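PDB 3L23: sugar phosphate isomerase/epimerase from Parabacteroides distasonis, which binds a magnesium ion in a xylose isomerase-like TIM barrel and is probably an isomerase or epimerase of sugar phosphates. Local coordinates for residues I19-Q24 with F273-Q278; E25-D30 with G54-V59; M41-L46 with D291-L296; C122-Q127 with I269-V274; I76-N81 with A115-L120. All blocks are in the same frame, centred on the assembly; numbering follows the deposited sequence. Where two conformers were deposited one is given.

Contact 1 (I19-Q24 with F273-Q278). With MG (magnesium ion), chain B.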
# COMPACT_ATOMS: atom_id res chain seq x y z
N ILE A 19 9.50 -0.33 -1.06
CA ILE A 19 10.68 -0.98 -1.63
C ILE A 19 10.44 -1.82 -2.90
O ILE A 19 11.41 -2.14 -3.62
CB ILE A 19 11.42 -1.86 -0.58
CG1 ILE A 19 10.60 -3.07 -0.15
CG2 ILE A 19 11.81 -1.00 0.65
CD1 ILE A 19 11.34 -4.01 0.90
N TYR A 20 9.20 -2.18 -3.18
CA TYR A 20 8.91 -2.88 -4.44
C TYR A 20 9.35 -2.04 -5.65
O TYR A 20 9.64 -2.57 -6.69
CB TYR A 20 7.41 -3.15 -4.54
CG TYR A 20 6.97 -4.11 -5.60
CD1 TYR A 20 7.25 -5.46 -5.51
CD2 TYR A 20 6.16 -3.69 -6.64
CE1 TYR A 20 6.79 -6.35 -6.47
CE2 TYR A 20 5.71 -4.56 -7.60
CZ TYR A 20 6.01 -5.88 -7.52
OH TYR A 20 5.53 -6.77 -8.47
N SER A 21 9.45 -0.74 -5.45
CA SER A 21 9.95 0.18 -6.47
C SER A 21 11.31 -0.22 -7.01
O SER A 21 11.61 0.05 -8.16
CB SER A 21 10.07 1.59 -5.89
OG SER A 21 8.81 2.03 -5.39
N LEU A 22 12.13 -0.84 -6.18
CA LEU A 22 13.47 -1.26 -6.57
C LEU A 22 13.54 -2.66 -7.17
O LEU A 22 14.57 -3.06 -7.69
CB LEU A 22 14.37 -1.18 -5.34
CG LEU A 22 14.51 0.21 -4.72
CD1 LEU A 22 15.19 0.07 -3.36
CD2 LEU A 22 15.29 1.11 -5.63
N SER A 23 12.44 -3.42 -7.06
CA SER A 23 12.37 -4.75 -7.61
C SER A 23 13.55 -5.60 -7.08
O SER A 23 13.99 -5.45 -5.91
CB SER A 23 12.28 -4.68 -9.15
OG SER A 23 12.14 -6.00 -9.73
N GLN A 24 14.08 -6.47 -7.91
CA GLN A 24 15.18 -7.30 -7.45
C GLN A 24 16.51 -6.57 -7.37
O GLN A 24 17.46 -7.14 -6.84
CB GLN A 24 15.26 -8.59 -8.29
CG GLN A 24 14.00 -9.51 -8.07
CD GLN A 24 13.73 -9.87 -6.59
OE1 GLN A 24 14.52 -10.58 -5.96
NE2 GLN A 24 12.59 -9.40 -6.04
N PHE A 273 4.60 7.14 1.14
CA PHE A 273 5.64 6.34 0.48
C PHE A 273 5.69 6.59 -1.03
O PHE A 273 4.67 6.58 -1.73
CB PHE A 273 5.42 4.86 0.74
CG PHE A 273 5.39 4.55 2.19
CD1 PHE A 273 6.57 4.49 2.90
CD2 PHE A 273 4.20 4.50 2.88
CE1 PHE A 273 6.56 4.28 4.28
CE2 PHE A 273 4.16 4.27 4.24
CZ PHE A 273 5.35 4.18 4.96
N VAL A 274 6.91 6.82 -1.50
CA VAL A 274 7.20 6.87 -2.93
C VAL A 274 7.06 5.51 -3.56
O VAL A 274 7.54 4.50 -3.02
CB VAL A 274 8.67 7.40 -3.19
CG1 VAL A 274 9.13 7.11 -4.63
CG2 VAL A 274 8.75 8.88 -2.81
N GLU A 275 6.43 5.47 -4.73
CA GLU A 275 6.35 4.26 -5.51
C GLU A 275 6.71 4.52 -6.96
O GLU A 275 6.36 5.58 -7.52
CB GLU A 275 4.95 3.68 -5.41
CG GLU A 275 4.86 2.40 -6.20
CD GLU A 275 3.58 1.65 -5.97
OE1 GLU A 275 2.57 2.26 -5.61
OE2 GLU A 275 3.58 0.43 -6.16
N LEU A 276 7.43 3.57 -7.56
CA LEU A 276 7.85 3.66 -8.96
C LEU A 276 7.67 2.30 -9.61
O LEU A 276 8.23 1.32 -9.13
CB LEU A 276 9.32 4.11 -9.04
CG LEU A 276 9.92 4.29 -10.40
CD1 LEU A 276 9.25 5.49 -11.07
CD2 LEU A 276 11.45 4.38 -10.35
N GLU A 277 6.88 2.20 -10.67
CA GLU A 277 6.76 0.91 -11.35
C GLU A 277 7.91 0.75 -12.34
O GLU A 277 8.81 1.60 -12.38
CB GLU A 277 5.32 0.65 -11.89
CG GLU A 277 4.76 1.44 -13.02
CD GLU A 277 3.26 1.11 -13.15
OE1 GLU A 277 2.92 -0.06 -13.46
OE2 GLU A 277 2.43 1.99 -12.86
N GLN A 278 7.95 -0.35 -13.07
CA GLN A 278 9.02 -0.64 -13.99
C GLN A 278 9.30 0.53 -14.92
O GLN A 278 8.39 1.05 -15.57
CB GLN A 278 8.66 -1.86 -14.81
CG GLN A 278 9.58 -2.15 -15.94
CD GLN A 278 10.98 -2.44 -15.50
OE1 GLN A 278 11.20 -3.25 -14.59
NE2 GLN A 278 11.97 -1.81 -16.17
MG MG B . 0.80 1.87 -4.80
O HOH W 1 8.86 -1.60 -9.45
O HOH W 2 1.75 -0.23 -4.27
O HOH W 3 0.26 0.72 -6.51
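With OG anti to its carbonyl carbon and beside the backbone N (chi1 -58°), Ser21 turns its hydroxyl to the main chain of Leu276, while Glu275, its CG anti to the backbone N (chi1 -179°) and its chain extended, reaches away to the metal. The meeting place is the seam of the TIM barrel, where the first strand, 16-18, pairs with the last, 272-274. Leu276 N gives Ser21 OG a hydrogen bond of 3.0 Å that is bent to 146° at the hydrogen. The same OG is hydrogen-bonded to Gln18 O, so one hydroxyl links the main chain of Leu276 to that of strand 16-18. Replacing Ser21 by alanine removes the hydroxyl and would probably leave Leu276 N without this acceptor and Gln18 O without its donor, the backbone beside the metal ligand being held less firmly.

The fit is close around the hydroxyl, with Ser21 OG 3.3 Å from Glu275 CA. A CA-H...O contact joins Ser21 CA to Leu276 O at 3.4 Å, and water 1 sits between Tyr20 O and Leu276 O. Ser21 thus acts as a second-shell residue and probably steadies the main chain from which Glu275 reaches the magnesium ion, a site completed by His165, Asp216, His242 and two waters. Glu275 OE1 binds the magnesium at 2.0 Å, whereas Glu275 OE2 accepts a hydrogen bond of 2.7 Å from water 2, itself a ligand of the metal.

Contact 2 (E25-D30 with G54-V59)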
# COMPACT_ATOMS: atom_id res chain seq x y z
N GLU A 25 16.58 -5.30 -7.79
CA GLU A 25 17.82 -4.53 -7.64
C GLU A 25 18.24 -4.37 -6.17
O GLU A 25 19.43 -4.37 -5.84
CB GLU A 25 17.71 -3.17 -8.33
CG GLU A 25 17.47 -3.26 -9.84
CD GLU A 25 17.23 -1.89 -10.48
OE1 GLU A 25 17.79 -0.87 -9.96
OE2 GLU A 25 16.55 -1.88 -11.55
N LEU A 26 17.25 -4.27 -5.28
CA LEU A 26 17.52 -4.22 -3.85
C LEU A 26 18.24 -5.48 -3.36
O LEU A 26 19.04 -5.40 -2.43
CB LEU A 26 16.23 -4.02 -3.07
CG LEU A 26 16.35 -3.89 -1.53
CD1 LEU A 26 17.32 -2.79 -1.14
CD2 LEU A 26 14.93 -3.74 -0.90
N TYR A 27 17.97 -6.63 -3.95
CA TYR A 27 18.52 -7.88 -3.47
C TYR A 27 19.72 -8.40 -4.27
O TYR A 27 20.30 -9.44 -3.92
CB TYR A 27 17.41 -8.94 -3.40
CG TYR A 27 16.30 -8.53 -2.48
CD1 TYR A 27 16.40 -8.73 -1.10
CD2 TYR A 27 15.15 -7.92 -2.97
CE1 TYR A 27 15.38 -8.34 -0.24
CE2 TYR A 27 14.14 -7.49 -2.11
CZ TYR A 27 14.25 -7.71 -0.75
OH TYR A 27 13.23 -7.30 0.06
N LYS A 28 20.12 -7.67 -5.32
CA LYS A 28 21.27 -8.04 -6.13
C LYS A 28 22.56 -7.46 -5.55
O LYS A 28 22.65 -6.27 -5.33
CB LYS A 28 21.09 -7.55 -7.57
CG LYS A 28 22.32 -7.72 -8.45
N GLY A 29 23.55 -8.31 -5.35
CA GLY A 29 24.84 -7.86 -4.82
C GLY A 29 24.85 -7.85 -3.29
O GLY A 29 24.55 -8.85 -2.65
N ASP A 30 25.13 -6.69 -2.71
CA ASP A 30 25.32 -6.49 -1.29
C ASP A 30 24.09 -5.74 -0.79
O ASP A 30 24.00 -4.53 -0.98
CB ASP A 30 26.62 -5.67 -1.11
CG ASP A 30 26.91 -5.25 0.32
OD1 ASP A 30 26.10 -5.40 1.23
OD2 ASP A 30 28.02 -4.70 0.53
N GLY A 54 8.13 -15.26 7.75
CA GLY A 54 9.23 -14.74 8.54
C GLY A 54 10.41 -14.20 7.77
O GLY A 54 11.49 -14.03 8.36
N ALA A 55 10.22 -13.94 6.47
CA ALA A 55 11.27 -13.40 5.60
C ALA A 55 10.73 -12.22 4.79
O ALA A 55 9.50 -12.06 4.67
CB ALA A 55 11.82 -14.49 4.66
N ILE A 56 11.64 -11.35 4.33
CA ILE A 56 11.35 -10.20 3.47
C ILE A 56 12.19 -10.38 2.25
O ILE A 56 13.43 -10.32 2.31
CB ILE A 56 11.71 -8.84 4.18
CG1 ILE A 56 10.90 -8.72 5.48
CG2 ILE A 56 11.54 -7.58 3.24
CD1 ILE A 56 11.38 -7.67 6.45
N GLY A 57 11.55 -10.64 1.11
CA GLY A 57 12.30 -10.91 -0.12
C GLY A 57 13.30 -12.05 0.02
O GLY A 57 14.37 -12.01 -0.60
N GLY A 58 13.00 -13.05 0.85
CA GLY A 58 13.90 -14.17 1.09
C GLY A 58 14.93 -13.96 2.19
O GLY A 58 15.64 -14.90 2.56
N VAL A 59 15.06 -12.74 2.70
CA VAL A 59 16.01 -12.43 3.77
C VAL A 59 15.30 -12.62 5.09
O VAL A 59 14.22 -12.08 5.26
CB VAL A 59 16.48 -10.99 3.68
CG1 VAL A 59 17.46 -10.67 4.82
CG2 VAL A 59 17.09 -10.70 2.34
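The ring of Tyr27 rests against the turn that joins Ile56 to Val59, and no hydrogen bond crosses between the two segments. Its CG lies anti to the carbonyl carbon (chi1 -60°), which swings the ring to the turn. The hydroxyl end meets the branch methyl of Ile56, with Tyr27 OH 3.6 Å from Ile56 CG2, and the two side chains run at about a right angle. Gly57 O lies over one face of the ring, 3.8 Å above the plane and displaced toward the rim. At the edge, Val59 CG2 comes within 3.9 Å of Tyr27 CE1. Leu26 CG occupies the opposite face, so the ring is held between its own neighbour in sequence and the turn.

Glycine suits position 57 for two reasons: the backbone there has a positive phi of 56°, and a beta carbon would fall 2.3 Å from Tyr27 CZ. Gly57 and Gly58 are the central pair of a type I' turn closed by both backbone bonds, Ile56 N to Val59 O at 2.8 Å and Val59 N to Ile56 O at 2.9 Å.

Farther out, Phe64 of helix 61-70 packs on both Tyr27 and Ile56, and Ile19 touches the tyrosine as well. In residues 25-30, the carbonyls of Leu26 and Lys28 accept hydrogen bonds from Asn34 ND2, while Asp30, the N-cap of helix 31-40, holds Ala33 N through OD1. The arrangement is that of a beta-hairpin with a two-residue type I' loop, inserted between the second strand and second helix of a TIM barrel and packed against the loop that follows the first strand.

Contact 3 (M41-L46 with D291-L296). With EDO (1,2-ethanediol), chain F.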
# COMPACT_ATOMS: atom_id res chain seq x y z
N MSE A 41 20.19 8.31 -1.11
CA MSE A 41 19.26 8.97 -2.05
C MSE A 41 18.27 9.91 -1.35
O MSE A 41 17.58 10.68 -2.03
CB MSE A 41 18.49 7.91 -2.88
CG MSE A 41 19.37 7.14 -3.84
SE MSE A 41 18.29 6.06 -5.03
CE MSE A 41 17.71 4.69 -3.82
N GLY A 42 18.19 9.85 -0.02
CA GLY A 42 17.37 10.78 0.76
C GLY A 42 16.14 10.18 1.41
O GLY A 42 15.30 10.92 1.91
N TYR A 43 16.02 8.85 1.41
CA TYR A 43 14.91 8.17 2.04
C TYR A 43 15.21 7.84 3.50
O TYR A 43 16.32 7.50 3.83
CB TYR A 43 14.57 6.88 1.29
CG TYR A 43 14.09 7.14 -0.11
CD1 TYR A 43 12.77 7.52 -0.35
CD2 TYR A 43 14.95 7.09 -1.20
CE1 TYR A 43 12.33 7.81 -1.62
CE2 TYR A 43 14.48 7.39 -2.51
CZ TYR A 43 13.15 7.72 -2.70
OH TYR A 43 12.63 8.03 -3.96
N SER A 44 14.19 7.86 4.35
CA SER A 44 14.37 7.51 5.76
C SER A 44 13.43 6.43 6.31
O SER A 44 13.72 5.83 7.35
CB SER A 44 14.19 8.79 6.58
OG SER A 44 12.88 9.28 6.33
N LYS A 45 12.31 6.22 5.62
CA LYS A 45 11.24 5.36 6.03
C LYS A 45 10.90 4.34 4.93
O LYS A 45 10.84 4.68 3.74
CB LYS A 45 9.99 6.22 6.35
CG LYS A 45 10.18 7.10 7.57
CD LYS A 45 9.26 8.31 7.62
CE LYS A 45 7.81 7.95 7.86
NZ LYS A 45 6.94 9.19 8.13
N LEU A 46 10.68 3.10 5.33
CA LEU A 46 10.40 2.01 4.37
C LEU A 46 9.01 1.43 4.56
O LEU A 46 8.56 1.31 5.69
CB LEU A 46 11.38 0.89 4.56
CG LEU A 46 12.85 1.24 4.34
CD1 LEU A 46 13.69 -0.03 4.59
CD2 LEU A 46 13.14 1.88 2.96
N ASP A 291 15.67 9.99 -8.90
CA ASP A 291 15.05 11.14 -9.53
C ASP A 291 13.75 11.53 -8.80
O ASP A 291 13.43 12.72 -8.66
CB ASP A 291 14.77 10.86 -11.00
CG ASP A 291 16.01 10.88 -11.88
OD1 ASP A 291 17.12 11.30 -11.43
OD2 ASP A 291 15.88 10.52 -13.06
N CYS A 292 13.00 10.52 -8.35
CA CYS A 292 11.79 10.78 -7.54
C CYS A 292 12.12 11.50 -6.21
O CYS A 292 11.43 12.44 -5.81
CB CYS A 292 11.01 9.51 -7.26
SG CYS A 292 10.24 8.80 -8.77
N ALA A 293 13.17 11.06 -5.51
CA ALA A 293 13.60 11.71 -4.28
C ALA A 293 14.00 13.14 -4.57
O ALA A 293 13.63 14.04 -3.84
CB ALA A 293 14.81 10.95 -3.65
N ASP A 294 14.75 13.35 -5.66
CA ASP A 294 15.26 14.66 -6.00
C ASP A 294 14.11 15.61 -6.30
O ASP A 294 14.15 16.76 -5.92
CB ASP A 294 16.22 14.59 -7.20
CG ASP A 294 17.57 13.95 -6.87
OD1 ASP A 294 17.89 13.87 -5.67
OD2 ASP A 294 18.31 13.54 -7.83
N TYR A 295 13.06 15.12 -6.95
CA TYR A 295 11.87 15.93 -7.19
C TYR A 295 11.30 16.42 -5.88
O TYR A 295 11.01 17.61 -5.73
CB TYR A 295 10.84 15.10 -7.98
CG TYR A 295 9.53 15.80 -8.19
CD1 TYR A 295 8.53 15.75 -7.24
CD2 TYR A 295 9.28 16.49 -9.36
CE1 TYR A 295 7.34 16.41 -7.41
CE2 TYR A 295 8.05 17.12 -9.56
CZ TYR A 295 7.09 17.06 -8.57
OH TYR A 295 5.86 17.69 -8.72
N LEU A 296 11.14 15.53 -4.90
CA LEU A 296 10.53 15.91 -3.63
C LEU A 296 11.44 16.86 -2.83
O LEU A 296 10.97 17.80 -2.19
CB LEU A 296 10.20 14.67 -2.80
CG LEU A 296 9.18 13.69 -3.36
CD1 LEU A 296 9.08 12.47 -2.44
CD2 LEU A 296 7.80 14.35 -3.58
C1 EDO F . 7.22 10.13 4.72
O1 EDO F . 6.44 9.09 5.33
C2 EDO F . 6.85 11.48 5.31
O2 EDO F . 7.21 11.46 6.68
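Met41 O presses on a methyl group: it lies 3.2 Å from Ala293 CB, the closest approach of the two segments, with no hydrogen bond anywhere between them. Met41, present as selenomethionine, is followed by Gly42, which ends helix 31-40 in a Schellman motif with a positive phi of 110°. At such backbone angles a beta carbon would collide with Met41 O, which explains the glycine.

Tyr43 supplies the other half of the contact. Its CG lies anti to the carbonyl carbon (chi1 -64°), and the far end of the ring then reaches helix 285-298, with both Tyr43 CE2 and Tyr43 CZ 3.8 Å from Ala293 CB. Tyr43 OH also comes to 3.4 Å from Ala293 N, but at a poor angle for bonding. Its hydrogen bond goes instead to Val289 O, one turn earlier in the same helix. Cys292 CB flanks Tyr43 OH at 4.0 Å. Small side chains on this side of the helix thus let the tyrosine lie close to its backbone, and the buried phenol oxygen is satisfied there.

The contact sets the last helix of the TIM barrel, 285-298, beside the end of the first, 31-40. Inward from them, Tyr43, Cys292 and Leu296 all touch Val274 of strand 272-274, while Lys45 and Leu46 continue into strand 45-52.

Contact 4 (C122-Q127 with I269-V274). With EDO (1,2-ethanediol), chain F.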
# COMPACT_ATOMS: atom_id res chain seq x y z
N CYS A 122 6.51 -2.73 13.14
CA CYS A 122 5.90 -2.11 12.01
C CYS A 122 4.60 -1.41 12.43
O CYS A 122 3.72 -2.02 13.09
CB CYS A 122 5.73 -3.22 10.97
SG CYS A 122 5.52 -2.67 9.40
N LYS A 123 4.47 -0.13 12.12
CA LYS A 123 3.28 0.64 12.53
C LYS A 123 2.00 0.30 11.76
O LYS A 123 0.90 0.25 12.36
CB LYS A 123 3.58 2.15 12.45
CG LYS A 123 2.36 3.01 12.66
CD LYS A 123 2.70 4.46 12.82
CE LYS A 123 1.44 5.24 13.17
NZ LYS A 123 1.75 6.64 13.58
N TYR A 124 2.14 0.16 10.44
CA TYR A 124 1.05 -0.19 9.54
C TYR A 124 1.24 -1.55 8.88
O TYR A 124 2.34 -1.88 8.46
CB TYR A 124 0.95 0.85 8.43
CG TYR A 124 0.85 2.30 8.87
CD1 TYR A 124 -0.34 2.83 9.26
CD2 TYR A 124 1.96 3.13 8.81
CE1 TYR A 124 -0.46 4.15 9.61
CE2 TYR A 124 1.87 4.47 9.18
CZ TYR A 124 0.66 4.97 9.57
OH TYR A 124 0.56 6.29 9.94
N LEU A 125 0.14 -2.29 8.77
CA LEU A 125 0.05 -3.56 8.04
C LEU A 125 -1.10 -3.39 7.05
O LEU A 125 -2.24 -3.12 7.45
CB LEU A 125 -0.20 -4.72 9.01
CG LEU A 125 -0.08 -6.12 8.41
CD1 LEU A 125 1.27 -6.37 7.77
CD2 LEU A 125 -0.42 -7.20 9.47
N ILE A 126 -0.79 -3.52 5.76
CA ILE A 126 -1.68 -3.08 4.67
C ILE A 126 -1.82 -4.15 3.59
O ILE A 126 -0.84 -4.75 3.16
CB ILE A 126 -1.16 -1.77 4.04
CG1 ILE A 126 -1.19 -0.62 5.07
CG2 ILE A 126 -1.95 -1.39 2.78
CD1 ILE A 126 -0.51 0.71 4.71
N GLN A 127 -3.07 -4.42 3.19
CA GLN A 127 -3.40 -5.29 2.05
C GLN A 127 -3.51 -4.41 0.80
O GLN A 127 -4.31 -3.47 0.79
CB GLN A 127 -4.72 -6.01 2.27
CG GLN A 127 -5.10 -6.84 1.07
CD GLN A 127 -6.27 -7.70 1.35
OE1 GLN A 127 -6.47 -8.14 2.50
NE2 GLN A 127 -7.07 -7.99 0.31
N ILE A 269 -2.15 14.16 7.37
CA ILE A 269 -1.59 12.85 7.00
C ILE A 269 -0.07 12.90 7.29
O ILE A 269 0.63 13.74 6.79
CB ILE A 269 -1.92 12.48 5.55
CG1 ILE A 269 -3.42 12.20 5.40
CG2 ILE A 269 -1.12 11.26 5.13
CD1 ILE A 269 -3.89 12.04 3.98
N LYS A 270 0.40 11.97 8.12
CA LYS A 270 1.77 11.93 8.62
C LYS A 270 2.69 10.92 7.93
O LYS A 270 3.85 10.81 8.31
CB LYS A 270 1.74 11.53 10.09
N ASP A 271 2.19 10.13 7.00
CA ASP A 271 3.05 9.16 6.35
C ASP A 271 2.72 9.03 4.88
O ASP A 271 1.57 8.94 4.51
CB ASP A 271 2.89 7.80 7.05
CG ASP A 271 3.47 7.82 8.47
OD1 ASP A 271 4.70 8.02 8.57
OD2 ASP A 271 2.69 7.65 9.42
N TYR A 272 3.76 9.03 4.05
CA TYR A 272 3.63 8.70 2.67
C TYR A 272 4.83 7.89 2.21
O TYR A 272 5.91 7.94 2.82
CB TYR A 272 3.43 9.94 1.77
CG TYR A 272 4.67 10.80 1.60
CD1 TYR A 272 5.63 10.53 0.64
CD2 TYR A 272 4.87 11.90 2.40
CE1 TYR A 272 6.75 11.33 0.48
CE2 TYR A 272 6.00 12.68 2.25
CZ TYR A 272 6.92 12.40 1.26
OH TYR A 272 8.06 13.18 1.09
N PHE A 273 4.60 7.14 1.14
CA PHE A 273 5.64 6.34 0.48
C PHE A 273 5.69 6.59 -1.03
O PHE A 273 4.67 6.58 -1.73
CB PHE A 273 5.42 4.86 0.74
CG PHE A 273 5.39 4.55 2.19
CD1 PHE A 273 6.57 4.49 2.90
CD2 PHE A 273 4.20 4.50 2.88
CE1 PHE A 273 6.56 4.28 4.28
CE2 PHE A 273 4.16 4.27 4.24
CZ PHE A 273 5.35 4.18 4.96
N VAL A 274 6.91 6.82 -1.50
CA VAL A 274 7.20 6.87 -2.93
C VAL A 274 7.06 5.51 -3.56
O VAL A 274 7.54 4.50 -3.02
CB VAL A 274 8.67 7.40 -3.19
CG1 VAL A 274 9.13 7.11 -4.63
CG2 VAL A 274 8.75 8.88 -2.81
C1 EDO F . 7.22 10.13 4.72
O1 EDO F . 6.44 9.09 5.33
C2 EDO F . 6.85 11.48 5.31
O2 EDO F . 7.21 11.46 6.68
O HOH W 4 3.43 7.81 11.87
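Asp271 OD2 is gripped twice: Tyr124 OH donates to it at 2.6 Å, and water 4 gives it a second hydrogen bond of the same length. With CG anti to its carbonyl carbon (chi1 -69°), Asp271 turns the carboxylate toward the phenol, which approaches from the anti side, 22° out of the carboxylate plane; the two flat groups are steeply inclined, 77° apart. Asp271 OD2 lies at the edge of the tyrosine ring, 3.3 Å from Tyr124 CE2. Lys123 runs over the same ring, its CG 3.8 Å above the centre of one face. Fully extended, it reaches water 4, which accepts a hydrogen bond of 2.7 Å from Lys123 NZ. Lys123 NZ itself stays 4.4 Å from Asp271 OD2, beyond a salt bridge, so water carries the link.

The other carboxylate oxygen, Asp271 OD1, forms a salt bridge with Lys45. Together these partners satisfy the buried acid and probably favour its charged form. A phenylalanine in place of Tyr124 would probably leave Asp271 OD2 without its phenol donor and the carboxylate less firmly fixed in rotation.

Beside the aspartate, an ethanediol molecule, probably from the crystallisation liquor, accepts through O1 a hydrogen bond from Tyr272 N and donates one to Tyr272 O. Tyr124 and Asp271, near the N-terminal ends of the fourth and eighth strands, point inward and form a polar bridge across the interior of the TIM barrel.

Contact 5 (I76-N81 with A115-L120)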
# COMPACT_ATOMS: atom_id res chain seq x y z
N ILE A 76 8.32 1.24 8.66
CA ILE A 76 7.07 1.85 9.12
C ILE A 76 5.84 1.07 8.70
O ILE A 76 4.83 1.05 9.40
CB ILE A 76 6.94 3.28 8.50
CG1 ILE A 76 8.13 4.15 8.91
CG2 ILE A 76 5.59 3.99 8.86
CD1 ILE A 76 8.36 4.26 10.40
N SER A 77 5.90 0.43 7.53
CA SER A 77 4.74 -0.19 6.96
C SER A 77 5.13 -1.41 6.15
O SER A 77 6.30 -1.64 5.84
CB SER A 77 4.01 0.84 6.08
OG SER A 77 2.82 0.34 5.53
N SER A 78 4.13 -2.23 5.86
CA SER A 78 4.33 -3.44 5.07
C SER A 78 3.08 -3.82 4.28
O SER A 78 1.99 -3.78 4.83
CB SER A 78 4.74 -4.61 5.98
OG SER A 78 4.99 -5.83 5.28
N HIS A 79 3.30 -4.22 3.02
CA HIS A 79 2.28 -4.71 2.10
C HIS A 79 2.27 -6.21 2.11
O HIS A 79 3.25 -6.84 1.79
CB HIS A 79 2.54 -4.27 0.67
CG HIS A 79 1.98 -2.94 0.36
ND1 HIS A 79 1.74 -2.52 -0.94
CD2 HIS A 79 1.58 -1.93 1.16
CE1 HIS A 79 1.23 -1.30 -0.90
NE2 HIS A 79 1.12 -0.92 0.36
N VAL A 80 1.12 -6.78 2.43
CA VAL A 80 1.00 -8.21 2.48
C VAL A 80 -0.36 -8.63 1.90
O VAL A 80 -1.33 -7.88 2.00
CB VAL A 80 1.11 -8.74 3.92
CG1 VAL A 80 2.50 -8.41 4.51
CG2 VAL A 80 -0.03 -8.19 4.80
N ASN A 81 -0.42 -9.80 1.30
CA ASN A 81 -1.68 -10.31 0.78
C ASN A 81 -1.98 -11.71 1.31
O ASN A 81 -1.08 -12.56 1.26
CB ASN A 81 -1.61 -10.41 -0.75
CG ASN A 81 -1.71 -9.10 -1.44
OD1 ASN A 81 -2.72 -8.34 -1.34
ND2 ASN A 81 -0.63 -8.78 -2.15
N ALA A 115 1.49 -11.05 13.96
CA ALA A 115 2.44 -11.42 15.00
C ALA A 115 3.87 -11.12 14.56
O ALA A 115 4.63 -10.52 15.32
CB ALA A 115 2.29 -12.90 15.41
N ASP A 116 4.21 -11.49 13.32
CA ASP A 116 5.52 -11.20 12.74
C ASP A 116 5.78 -9.71 12.62
O ASP A 116 6.86 -9.24 12.94
CB ASP A 116 5.70 -11.87 11.35
CG ASP A 116 6.18 -13.34 11.44
OD1 ASP A 116 6.51 -13.82 12.55
OD2 ASP A 116 6.26 -14.00 10.38
N HIS A 117 4.78 -8.96 12.18
CA HIS A 117 4.96 -7.51 11.99
C HIS A 117 5.02 -6.75 13.31
O HIS A 117 5.68 -5.71 13.36
CB HIS A 117 3.93 -6.95 11.03
CG HIS A 117 4.23 -7.32 9.61
ND1 HIS A 117 3.94 -8.56 9.09
CD2 HIS A 117 4.83 -6.63 8.62
CE1 HIS A 117 4.34 -8.62 7.84
NE2 HIS A 117 4.90 -7.46 7.52
N ALA A 118 4.41 -7.29 14.37
CA ALA A 118 4.58 -6.74 15.71
C ALA A 118 6.04 -6.91 16.12
O ALA A 118 6.66 -5.99 16.65
CB ALA A 118 3.64 -7.41 16.72
N LYS A 119 6.62 -8.08 15.85
CA LYS A 119 8.03 -8.29 16.16
C LYS A 119 8.92 -7.37 15.34
O LYS A 119 9.99 -6.96 15.83
CB LYS A 119 8.43 -9.73 15.93
CG LYS A 119 7.82 -10.69 16.92
N LEU A 120 8.51 -7.04 14.12
CA LEU A 120 9.26 -6.09 13.28
C LEU A 120 9.09 -4.62 13.73
O LEU A 120 9.81 -3.75 13.22
CB LEU A 120 8.85 -6.21 11.81
CG LEU A 120 9.31 -7.39 10.97
CD1 LEU A 120 8.58 -7.44 9.61
CD2 LEU A 120 10.85 -7.34 10.79
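The imidazole of His117 meets Ser78 at its edge, where Ser78 OG lies near the ring plane, while Leu120 CD1 covers one face, 3.9 Å above the plane and displaced toward the rim. Tyr51 adds an edge-to-face contact with the same ring. This is the interface of a TIM-barrel beta-alpha unit: helix 103-119 packs on the outward side of strand 74-79, the strand that precedes it.

A hydrogen bond of 2.8 Å joins Ser78 OG to His117 NE2. The serine hydroxyl lies anti to the backbone N (chi1 -179°), which carries it from the strand to the ring edge. Packing is tight here, for Ser78 CB also comes to 3.2 Å from His117 NE2. At the other ring nitrogen, ND1 is hydrogen-bonded to Thr113 O in the preceding turn of the helix. With both nitrogens held, the buried imidazole is fixed in its rotation and has its polar atoms satisfied.

Between Ser78 and Val80, His79 turns the other way, into the barrel, and its ring meets those of the magnesium ligands His165 and His242. Val80 returns to the helix side, where it runs antiparallel alongside the His117 side chain, Val80 CG1 lying 3.8 Å from His117 CE1.

In the fold
All five contacts reach the same curled sheet of the TIM barrel. Along the chain contact 2 closes first, then contact 5, while contacts 1, 3 and 4 return from strand 272-274 or helix 285-298 to much earlier residues. Contacts 1 and 3, centres 12 Å apart, close the barrel between its last and first units. Contacts 4 and 5, centres 11 Å apart, lie on neighbouring parallel strands, 124-127 and 74-79. Contacts 1 and 2 touch, their centres 14 Å apart, and contacts 3 and 4 are joined by the Lys45-Asp271 salt bridge. Contacts 1 and 4 both use strand 272-274, which thus takes part both in closing the barrel and, through Glu275, in the magnesium site.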